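Local coordinates for protein malonyl CoA-ACP transacylase (Xanthomonas oryzae pv. oryzae, PDB 3K89) that probably transfers the malonyl group from malonyl-CoA to the thiol of holo acyl carrier protein, supplying malonyl-ACP for fatty acid synthesis, at residues A[88-93]-A[101-106]; A[5-10]-A[264-269]; A[221-226]-A[240-245]; A[257-262]-A[284-289]. One frame throughout, in Å; residues are numbered along the deposited sequence.

Contact 1 (A[88-93]-A[101-106])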
# COMPACT_ATOMS: atom_id res chain seq x y z
N ALA A 88 14.73 11.28 -0.22
CA ALA A 88 14.32 12.52 -0.85
C ALA A 88 12.86 12.47 -1.28
O ALA A 88 12.22 13.52 -1.45
CB ALA A 88 15.20 12.83 -2.05
N LEU A 89 12.33 11.25 -1.47
CA LEU A 89 10.93 11.06 -1.86
C LEU A 89 10.36 9.82 -1.19
O LEU A 89 11.10 8.90 -0.85
CB LEU A 89 10.84 10.88 -3.37
CG LEU A 89 11.21 12.07 -4.26
CD1 LEU A 89 11.37 11.64 -5.71
CD2 LEU A 89 10.18 13.21 -4.14
N LEU A 90 9.03 9.81 -1.02
CA LEU A 90 8.29 8.67 -0.46
C LEU A 90 7.15 8.26 -1.40
O LEU A 90 6.67 9.07 -2.21
CB LEU A 90 7.66 9.06 0.88
CG LEU A 90 8.54 9.73 1.93
CD1 LEU A 90 7.68 10.12 3.13
CD2 LEU A 90 9.65 8.80 2.39
N ALA A 91 6.72 7.01 -1.29
CA ALA A 91 5.47 6.55 -1.92
C ALA A 91 5.00 5.31 -1.15
O ALA A 91 5.74 4.74 -0.37
CB ALA A 91 5.68 6.23 -3.40
N GLY A 92 3.77 4.89 -1.37
CA GLY A 92 3.34 3.64 -0.75
C GLY A 92 2.18 3.08 -1.51
O GLY A 92 1.50 3.82 -2.22
N HIS A 93 1.93 1.79 -1.34
CA HIS A 93 0.96 1.11 -2.16
C HIS A 93 -0.38 1.06 -1.44
O HIS A 93 -0.51 0.35 -0.45
CB HIS A 93 1.46 -0.30 -2.48
CG HIS A 93 0.72 -0.97 -3.59
ND1 HIS A 93 -0.61 -1.30 -3.50
CD2 HIS A 93 1.13 -1.36 -4.82
CE1 HIS A 93 -1.00 -1.87 -4.63
NE2 HIS A 93 0.04 -1.91 -5.46
N LEU A 101 2.47 9.34 4.29
CA LEU A 101 2.04 10.65 4.77
C LEU A 101 2.34 10.82 6.26
O LEU A 101 2.67 11.93 6.70
CB LEU A 101 0.56 10.90 4.46
CG LEU A 101 0.32 11.12 2.96
CD1 LEU A 101 -1.16 10.93 2.65
CD2 LEU A 101 0.77 12.50 2.51
N VAL A 102 2.27 9.73 7.03
CA VAL A 102 2.66 9.78 8.43
C VAL A 102 4.17 9.99 8.52
O VAL A 102 4.64 10.87 9.26
CB VAL A 102 2.18 8.54 9.24
CG1 VAL A 102 2.66 8.60 10.70
CG2 VAL A 102 0.66 8.49 9.23
N ALA A 103 4.93 9.23 7.72
CA ALA A 103 6.41 9.38 7.72
C ALA A 103 6.84 10.79 7.34
O ALA A 103 7.81 11.29 7.89
CB ALA A 103 7.05 8.36 6.78
N ALA A 104 6.11 11.41 6.41
CA ALA A 104 6.33 12.78 5.97
C ALA A 104 5.89 13.85 6.98
O ALA A 104 6.13 15.03 6.77
CB ALA A 104 5.64 13.03 4.61
N GLY A 105 5.24 13.42 8.06
CA GLY A 105 4.74 14.34 9.08
C GLY A 105 3.45 15.08 8.74
O GLY A 105 3.07 16.04 9.41
N VAL A 106 2.77 14.61 7.70
CA VAL A 106 1.49 15.22 7.29
C VAL A 106 0.38 14.92 8.30
O VAL A 106 -0.43 15.79 8.63
CB VAL A 106 1.08 14.73 5.88
CG1 VAL A 106 -0.29 15.27 5.45
CG2 VAL A 106 2.11 15.18 4.85
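No flat side chain takes part directly between L90 and its partners A103 and A104; the side-chain groups that touch are all methyls. Rings border the joint from neighbouring elements: F10 of strand 6-10 touches both L90 and A103, and F8 touches L90. Across the contact a single branch of L90 does the work. Its CD1 lies 3.8 Å from A104 CB, and the same CD1 lies 4.1 Å from A103 CB, so one methyl is set against two consecutive residues at the end of the helix. The backbone is close behind, with L90 CD1 only 3.9 Å from A104 N. The torsions account for this reach: CG stands anti to the carbonyl carbon (chi1 -49°), and chi2 of 175° extends CD1 outward from the strand. The wider geometry is that of strand, sharp turn and returning helix. Strand 86-92 ends at G92, the first glycine of a GxSxG sequence consistent with a nucleophile elbow and containing S94, the predicted active-site serine; helix 95-103 then runs back over the strand, and L90 meets the end of that helix at A103 and A104. The helix closes in a Schellman motif, evidenced by the positive phi of G105 (78°) and by two bonds back into the last turn: V106 N to L101 O at 2.9 Å and G105 N to V102 O, also 2.9 Å. All three touching residues are buried, and the two segments hide 93 Å² between them without any hydrogen bond. W76 of helix 61-81 also packs on A103.

Contact 2 (A[5-10]-A[264-269])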
# COMPACT_ATOMS: atom_id res chain seq x y z
N THR A 5 19.32 10.41 -3.91
CA THR A 5 19.13 9.18 -4.69
C THR A 5 18.27 8.12 -3.99
O THR A 5 18.03 7.07 -4.56
CB THR A 5 20.47 8.51 -5.10
OG1 THR A 5 21.18 8.05 -3.94
CG2 THR A 5 21.34 9.50 -5.90
N LEU A 6 17.82 8.41 -2.77
CA LEU A 6 17.11 7.40 -1.96
C LEU A 6 15.61 7.69 -1.82
O LEU A 6 15.24 8.79 -1.51
CB LEU A 6 17.75 7.31 -0.57
CG LEU A 6 17.14 6.40 0.51
CD1 LEU A 6 17.29 4.91 0.19
CD2 LEU A 6 17.78 6.70 1.84
N ALA A 7 14.77 6.68 -2.05
CA ALA A 7 13.35 6.81 -1.72
C ALA A 7 12.96 5.69 -0.75
O ALA A 7 13.62 4.64 -0.71
CB ALA A 7 12.47 6.74 -2.97
N PHE A 8 11.90 5.92 0.02
CA PHE A 8 11.30 4.86 0.85
C PHE A 8 9.91 4.60 0.29
O PHE A 8 9.21 5.54 -0.10
CB PHE A 8 11.18 5.32 2.30
CG PHE A 8 12.35 4.94 3.17
CD1 PHE A 8 13.65 5.09 2.70
CD2 PHE A 8 12.14 4.49 4.47
CE1 PHE A 8 14.73 4.76 3.52
CE2 PHE A 8 13.21 4.16 5.29
CZ PHE A 8 14.51 4.29 4.82
N VAL A 9 9.54 3.32 0.26
CA VAL A 9 8.17 2.90 -0.15
C VAL A 9 7.56 2.08 0.98
O VAL A 9 8.28 1.36 1.68
CB VAL A 9 8.12 2.12 -1.50
CG1 VAL A 9 8.57 3.02 -2.67
CG2 VAL A 9 8.93 0.83 -1.46
N PHE A 10 6.23 2.17 1.14
CA PHE A 10 5.57 1.52 2.26
C PHE A 10 4.53 0.54 1.75
O PHE A 10 3.76 0.87 0.86
CB PHE A 10 4.91 2.58 3.16
CG PHE A 10 5.90 3.58 3.70
CD1 PHE A 10 6.25 4.72 2.95
CD2 PHE A 10 6.51 3.36 4.94
CE1 PHE A 10 7.21 5.64 3.47
CE2 PHE A 10 7.44 4.27 5.47
CZ PHE A 10 7.80 5.41 4.72
N GLN A 264 8.42 4.49 -11.68
CA GLN A 264 9.02 5.20 -12.82
C GLN A 264 9.20 6.69 -12.52
O GLN A 264 10.21 7.30 -12.92
CB GLN A 264 8.18 5.00 -14.10
CG GLN A 264 8.28 3.58 -14.64
CD GLN A 264 7.27 3.27 -15.75
OE1 GLN A 264 6.27 3.97 -15.92
NE2 GLN A 264 7.54 2.22 -16.52
N ALA A 265 8.26 7.28 -11.78
CA ALA A 265 8.35 8.70 -11.40
C ALA A 265 9.53 8.93 -10.46
O ALA A 265 10.26 9.92 -10.60
CB ALA A 265 7.04 9.21 -10.79
N LEU A 266 9.69 8.02 -9.49
CA LEU A 266 10.86 8.06 -8.59
C LEU A 266 12.16 8.01 -9.38
O LEU A 266 13.02 8.88 -9.18
CB LEU A 266 10.81 6.91 -7.57
CG LEU A 266 9.67 6.94 -6.54
CD1 LEU A 266 9.69 5.64 -5.72
CD2 LEU A 266 9.73 8.19 -5.64
N ALA A 267 12.29 7.02 -10.25
CA ALA A 267 13.49 6.83 -11.08
C ALA A 267 13.76 8.04 -11.97
O ALA A 267 14.92 8.44 -12.13
CB ALA A 267 13.37 5.56 -11.92
N SER A 268 12.71 8.62 -12.52
CA SER A 268 12.86 9.79 -13.41
C SER A 268 13.34 11.01 -12.63
O SER A 268 13.86 11.97 -13.22
CB SER A 268 11.55 10.09 -14.14
OG SER A 268 10.64 10.76 -13.29
N GLN A 269 13.17 10.99 -11.31
CA GLN A 269 13.59 12.12 -10.49
C GLN A 269 14.94 11.88 -9.80
O GLN A 269 15.29 12.57 -8.85
CB GLN A 269 12.50 12.48 -9.47
CG GLN A 269 11.27 13.09 -10.14
CD GLN A 269 10.17 13.47 -9.16
OE1 GLN A 269 8.99 13.18 -9.40
NE2 GLN A 269 10.53 14.12 -8.07
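A7 and L266 mark the closest backbone approach between strand 6-10 and helix 259-268, their CA atoms 7.4 Å apart, and no hydrogen bond joins the two segments. Side chains fill that spacing. L266 straddles the A7 methyl with both branches: L266 CD1 is 4.1 Å from A7 CB, and L266 CD2 stands at the same 4.1 Å from A7 CB. CD1 has a second partner two residues along the strand, lying 4.2 Å from V9 CG1. Because A7 and V9 alternate with F8, both present their side chains to the helix, while F8 points the opposite way. L266 is extended, with CG anti to the carbonyl carbon (chi1 -66°), which carries the forked end down to the strand; the V9 and L266 side chains meet at a slant. These contacts are at ordinary van der Waals separation; the touching atoms are all methyl carbons, and 94 Å² is hidden between the segments. The helix ends just beyond, where S268 OG donates to A265 O over 2.8 Å. That hydroxyl approaches at a C=O...O angle of 115°, tilted 30° from the carbonyl plane. Within the fold, strand 6-10 runs between strands 86-92 and 273-276 of the parallel sheet. Helix 259-268 lies on the A7 and V9 face, where L89 of strand 86-92 also touches L266, whereas the other face of the strand carries F8 against W76 and W79 of helix 61-81 and F10 against helix 95-103.

Contact 3 (A[221-226]-A[240-245])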
# COMPACT_ATOMS: atom_id res chain seq x y z
N LEU A 221 -9.59 16.09 10.44
CA LEU A 221 -8.23 15.97 10.98
C LEU A 221 -7.34 17.16 10.66
O LEU A 221 -7.60 17.93 9.74
CB LEU A 221 -7.57 14.69 10.46
CG LEU A 221 -8.34 13.37 10.64
CD1 LEU A 221 -7.64 12.24 9.89
CD2 LEU A 221 -8.58 12.97 12.11
N SER A 222 -6.26 17.28 11.43
CA SER A 222 -5.20 18.24 11.20
C SER A 222 -4.22 17.68 10.17
O SER A 222 -3.70 16.58 10.33
CB SER A 222 -4.49 18.51 12.54
OG SER A 222 -3.43 19.42 12.37
N TRP A 223 -4.00 18.45 9.11
CA TRP A 223 -3.07 18.11 8.02
C TRP A 223 -1.93 19.09 8.06
O TRP A 223 -2.13 20.31 8.13
CB TRP A 223 -3.80 18.14 6.66
CG TRP A 223 -4.80 17.01 6.58
CD1 TRP A 223 -5.99 16.94 7.24
CD2 TRP A 223 -4.65 15.77 5.88
NE1 TRP A 223 -6.61 15.74 6.97
CE2 TRP A 223 -5.80 15.00 6.15
CE3 TRP A 223 -3.66 15.24 5.03
CZ2 TRP A 223 -6.00 13.72 5.61
CZ3 TRP A 223 -3.86 13.95 4.49
CH2 TRP A 223 -5.01 13.22 4.79
N HIS A 224 -0.71 18.56 8.05
CA HIS A 224 0.51 19.36 8.09
C HIS A 224 1.26 19.31 6.77
O HIS A 224 1.08 18.38 5.96
CB HIS A 224 1.39 18.84 9.23
CG HIS A 224 0.68 18.75 10.54
ND1 HIS A 224 0.42 19.86 11.32
CD2 HIS A 224 0.15 17.69 11.19
CE1 HIS A 224 -0.23 19.48 12.40
NE2 HIS A 224 -0.42 18.18 12.35
N ALA A 225 2.10 20.32 6.54
CA ALA A 225 2.94 20.37 5.34
C ALA A 225 3.91 19.17 5.33
O ALA A 225 4.49 18.83 6.37
CB ALA A 225 3.71 21.68 5.29
N PRO A 226 4.04 18.48 4.18
CA PRO A 226 4.95 17.33 4.19
C PRO A 226 6.41 17.75 4.28
O PRO A 226 6.83 18.71 3.62
CB PRO A 226 4.68 16.64 2.84
CG PRO A 226 4.09 17.71 1.97
CD PRO A 226 3.31 18.60 2.90
N ASP A 240 0.29 19.37 -4.16
CA ASP A 240 0.66 20.53 -3.36
C ASP A 240 -0.48 21.03 -2.51
O ASP A 240 -1.50 21.49 -3.03
CB ASP A 240 1.16 21.66 -4.27
CG ASP A 240 2.49 21.34 -4.93
OD1 ASP A 240 3.39 20.77 -4.25
OD2 ASP A 240 2.65 21.67 -6.13
N GLY A 241 -0.30 20.93 -1.20
CA GLY A 241 -1.26 21.46 -0.23
C GLY A 241 -2.29 20.44 0.23
O GLY A 241 -2.50 19.42 -0.43
N SER A 242 -2.92 20.74 1.36
CA SER A 242 -3.85 19.84 2.03
C SER A 242 -5.02 19.38 1.14
O SER A 242 -5.30 18.18 1.04
CB SER A 242 -4.41 20.53 3.29
OG SER A 242 -5.44 19.79 3.89
N ALA A 243 -5.69 20.34 0.52
CA ALA A 243 -6.84 20.02 -0.33
C ALA A 243 -6.48 19.04 -1.45
O ALA A 243 -7.22 18.08 -1.69
CB ALA A 243 -7.46 21.30 -0.92
N ALA A 244 -5.34 19.26 -2.10
CA ALA A 244 -4.93 18.45 -3.23
C ALA A 244 -4.48 17.05 -2.79
O ALA A 244 -4.81 16.06 -3.45
CB ALA A 244 -3.82 19.14 -4.01
N ILE A 245 -3.75 16.97 -1.68
CA ILE A 245 -3.34 15.67 -1.14
C ILE A 245 -4.58 14.86 -0.78
O ILE A 245 -4.69 13.69 -1.17
CB ILE A 245 -2.40 15.83 0.07
CG1 ILE A 245 -1.06 16.39 -0.43
CG2 ILE A 245 -2.20 14.49 0.79
CD1 ILE A 245 -0.08 16.91 0.63
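W223 first meets the segment 240-245 at S242, directly after G241, which occupies the N-cap position of helix 242-254 with a positive phi of 93°. The G241 carbonyl opens the helical bonding, I245 N to G241 O at 3.0 Å. At S242, the first residue of the helix, OG lies 3.6 Å from W223 CB. That OG is anti to its own backbone N (chi1 172°), a setting that brings the hydroxyl beside CB, at the root of the tryptophan, where the same OG is 3.9 Å from W223 CG. This is packing and not a polar bond to the indole; the hydroxyl's hydrogen-bond partner is R246 NE, one turn on, and R246 also makes a cation-pi contact with W223. The indole NE1, for its part, bonds to M218 O. One turn past S242, I245 comes round to the same side and divides its branches between two partners. Its CG2 touches the far end of the indole, 4.1 Å from W223 CZ3, and approaches the ring at a slant. At the other branch, I245 CD1 lies 4.4 Å from P226 CD, a looser contact. Together the segments hide 186 Å², about a third of it contributed by W223. In the fold, the contact joins the irregular run between helix 208-219 and strand 231-232 to the start of helix 242-254. V106, just after helix 95-103, packs against W223 and P226 and pairs through its backbone with H224, while L221 reaches L115 of helix 109-126.

Contact 4 (A[257-262]-A[284-289])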
# COMPACT_ATOMS: atom_id res chain seq x y z
N VAL A 257 -4.40 1.86 -8.72
CA VAL A 257 -3.08 2.21 -8.17
C VAL A 257 -2.07 2.15 -9.31
O VAL A 257 -1.87 1.11 -9.92
CB VAL A 257 -2.68 1.22 -7.05
CG1 VAL A 257 -1.20 1.34 -6.65
CG2 VAL A 257 -3.55 1.43 -5.84
N GLN A 258 -1.44 3.29 -9.58
CA GLN A 258 -0.44 3.36 -10.66
C GLN A 258 0.94 3.06 -10.06
O GLN A 258 1.78 3.96 -9.93
CB GLN A 258 -0.45 4.76 -11.31
CG GLN A 258 -1.83 5.22 -11.87
CD GLN A 258 -2.31 4.44 -13.08
OE1 GLN A 258 -3.51 4.48 -13.41
NE2 GLN A 258 -1.40 3.75 -13.77
N TRP A 259 1.14 1.82 -9.63
CA TRP A 259 2.38 1.51 -8.91
C TRP A 259 3.58 1.59 -9.86
O TRP A 259 4.60 2.21 -9.52
CB TRP A 259 2.33 0.17 -8.14
CG TRP A 259 3.59 0.01 -7.31
CD1 TRP A 259 4.61 -0.91 -7.48
CD2 TRP A 259 3.99 0.86 -6.23
NE1 TRP A 259 5.60 -0.68 -6.55
CE2 TRP A 259 5.25 0.39 -5.77
CE3 TRP A 259 3.40 1.96 -5.59
CZ2 TRP A 259 5.94 0.99 -4.70
CZ3 TRP A 259 4.07 2.55 -4.52
CH2 TRP A 259 5.33 2.07 -4.09
N THR A 260 3.44 1.01 -11.05
CA THR A 260 4.50 1.13 -12.07
C THR A 260 4.84 2.59 -12.30
O THR A 260 6.02 2.95 -12.28
CB THR A 260 4.09 0.42 -13.36
OG1 THR A 260 3.94 -0.96 -13.07
CG2 THR A 260 5.15 0.58 -14.46
N GLY A 261 3.81 3.42 -12.47
CA GLY A 261 3.98 4.86 -12.69
C GLY A 261 4.71 5.54 -11.55
O GLY A 261 5.58 6.38 -11.78
N CYS A 262 4.36 5.20 -10.31
CA CYS A 262 5.02 5.81 -9.15
C CYS A 262 6.51 5.47 -9.11
O CYS A 262 7.34 6.34 -8.86
CB CYS A 262 4.35 5.34 -7.83
SG CYS A 262 2.73 6.10 -7.54
N SER A 284 9.46 -4.56 -3.17
CA SER A 284 10.82 -4.76 -3.68
C SER A 284 10.79 -5.64 -4.93
O SER A 284 11.48 -5.36 -5.90
CB SER A 284 11.74 -5.34 -2.61
OG SER A 284 11.91 -4.45 -1.52
N GLY A 285 9.96 -6.69 -4.90
CA GLY A 285 9.79 -7.59 -6.06
C GLY A 285 9.23 -6.87 -7.28
O GLY A 285 9.72 -7.02 -8.41
N LEU A 286 8.20 -6.05 -7.05
CA LEU A 286 7.61 -5.24 -8.13
C LEU A 286 8.62 -4.27 -8.74
O LEU A 286 8.71 -4.13 -9.96
CB LEU A 286 6.36 -4.49 -7.65
CG LEU A 286 5.25 -5.41 -7.11
CD1 LEU A 286 4.14 -4.54 -6.53
CD2 LEU A 286 4.68 -6.31 -8.23
N ILE A 287 9.37 -3.59 -7.87
CA ILE A 287 10.35 -2.59 -8.28
C ILE A 287 11.41 -3.25 -9.19
O ILE A 287 11.76 -2.67 -10.23
CB ILE A 287 11.01 -1.90 -7.08
CG1 ILE A 287 10.01 -0.94 -6.40
CG2 ILE A 287 12.24 -1.07 -7.52
CD1 ILE A 287 10.35 -0.58 -4.96
N LYS A 288 11.88 -4.43 -8.82
CA LYS A 288 12.88 -5.17 -9.62
C LYS A 288 12.36 -5.51 -11.01
O LYS A 288 13.15 -5.61 -11.97
CB LYS A 288 13.35 -6.44 -8.89
CG LYS A 288 14.10 -6.18 -7.59
CD LYS A 288 14.74 -7.44 -7.04
CE LYS A 288 14.46 -7.63 -5.54
NZ LYS A 288 14.49 -6.38 -4.73
N ARG A 289 11.05 -5.69 -11.14
CA ARG A 289 10.42 -5.96 -12.43
C ARG A 289 10.19 -4.68 -13.24
O ARG A 289 10.27 -4.70 -14.47
CB ARG A 289 9.12 -6.76 -12.24
CG ARG A 289 8.43 -7.23 -13.53
CD ARG A 289 9.27 -8.27 -14.29
NE ARG A 289 8.73 -8.51 -15.62
CZ ARG A 289 8.93 -7.72 -16.67
NH1 ARG A 289 9.67 -6.63 -16.55
NH2 ARG A 289 8.39 -8.02 -17.85
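W259 opens helix 259-268 and packs on L286 and I287 of helix 282-290, beside the GxSxG turn that carries the predicted active-site S94; the indole is about 8 Å from the S94 side chain. Q258 is both the N-cap of the helix and the centre of an inverse gamma turn, with a weak bond from W259 N to V257 O, and the first helical bond, C262 N to Q258 O, measures 2.9 Å. W259 sets CG anti to the backbone N (chi1 -174°), which throws the ring out from the helix start toward 282-290. Its five-membered ring makes the contact: W259 CD1 is 3.8 Å from L286 CD1, and W259 NE1 is 4.0 Å from L286 CB. The leucine side chain runs at about a right angle to the tryptophan, presenting both its base and one methyl to the CD1-NE1 bond. I287 adds a looser touch, its CG1 4.4 Å from W259 NE1. Around this pair, H93 meets the indole with ring planes about 50° apart, V9 of strand 6-10 touches both W259 and I287, and a bound glycerol lies about 5 Å from the L286 side chain. Chemically, the 117 Å² hidden here rest on van der Waals contact alone. The indole N-H is buried against aliphatic carbon and has no partner anywhere in the model, so no hydrogen bond from NE1 fixes the ring, which is consistent with its being held by packing.

Contacts 1 and 2 lie on the parallel sheet, 11 Å apart (all distances here run between contact centres unless stated): neighbouring strands 86-92 and 6-10 each receive a helix, 95-103 and 259-268 respectively. Contact 4 shares helix 259-268 with contact 2, at 10 Å, and reaches contact 1 where W259 packs on G92 and H93. Contact 3 is peripheral, 12 Å from contact 1 and joined to it through V106, but 25 Å from contact 4. Along the chain, contact 2 pairs a segment near the N-terminus with one 254 residues later and spans contacts 1 and 3, while its segments alternate with those of contact 4. Contact 4 lies nearest the predicted nucleophile; contact 3 joins an outer loop to helix 242-254.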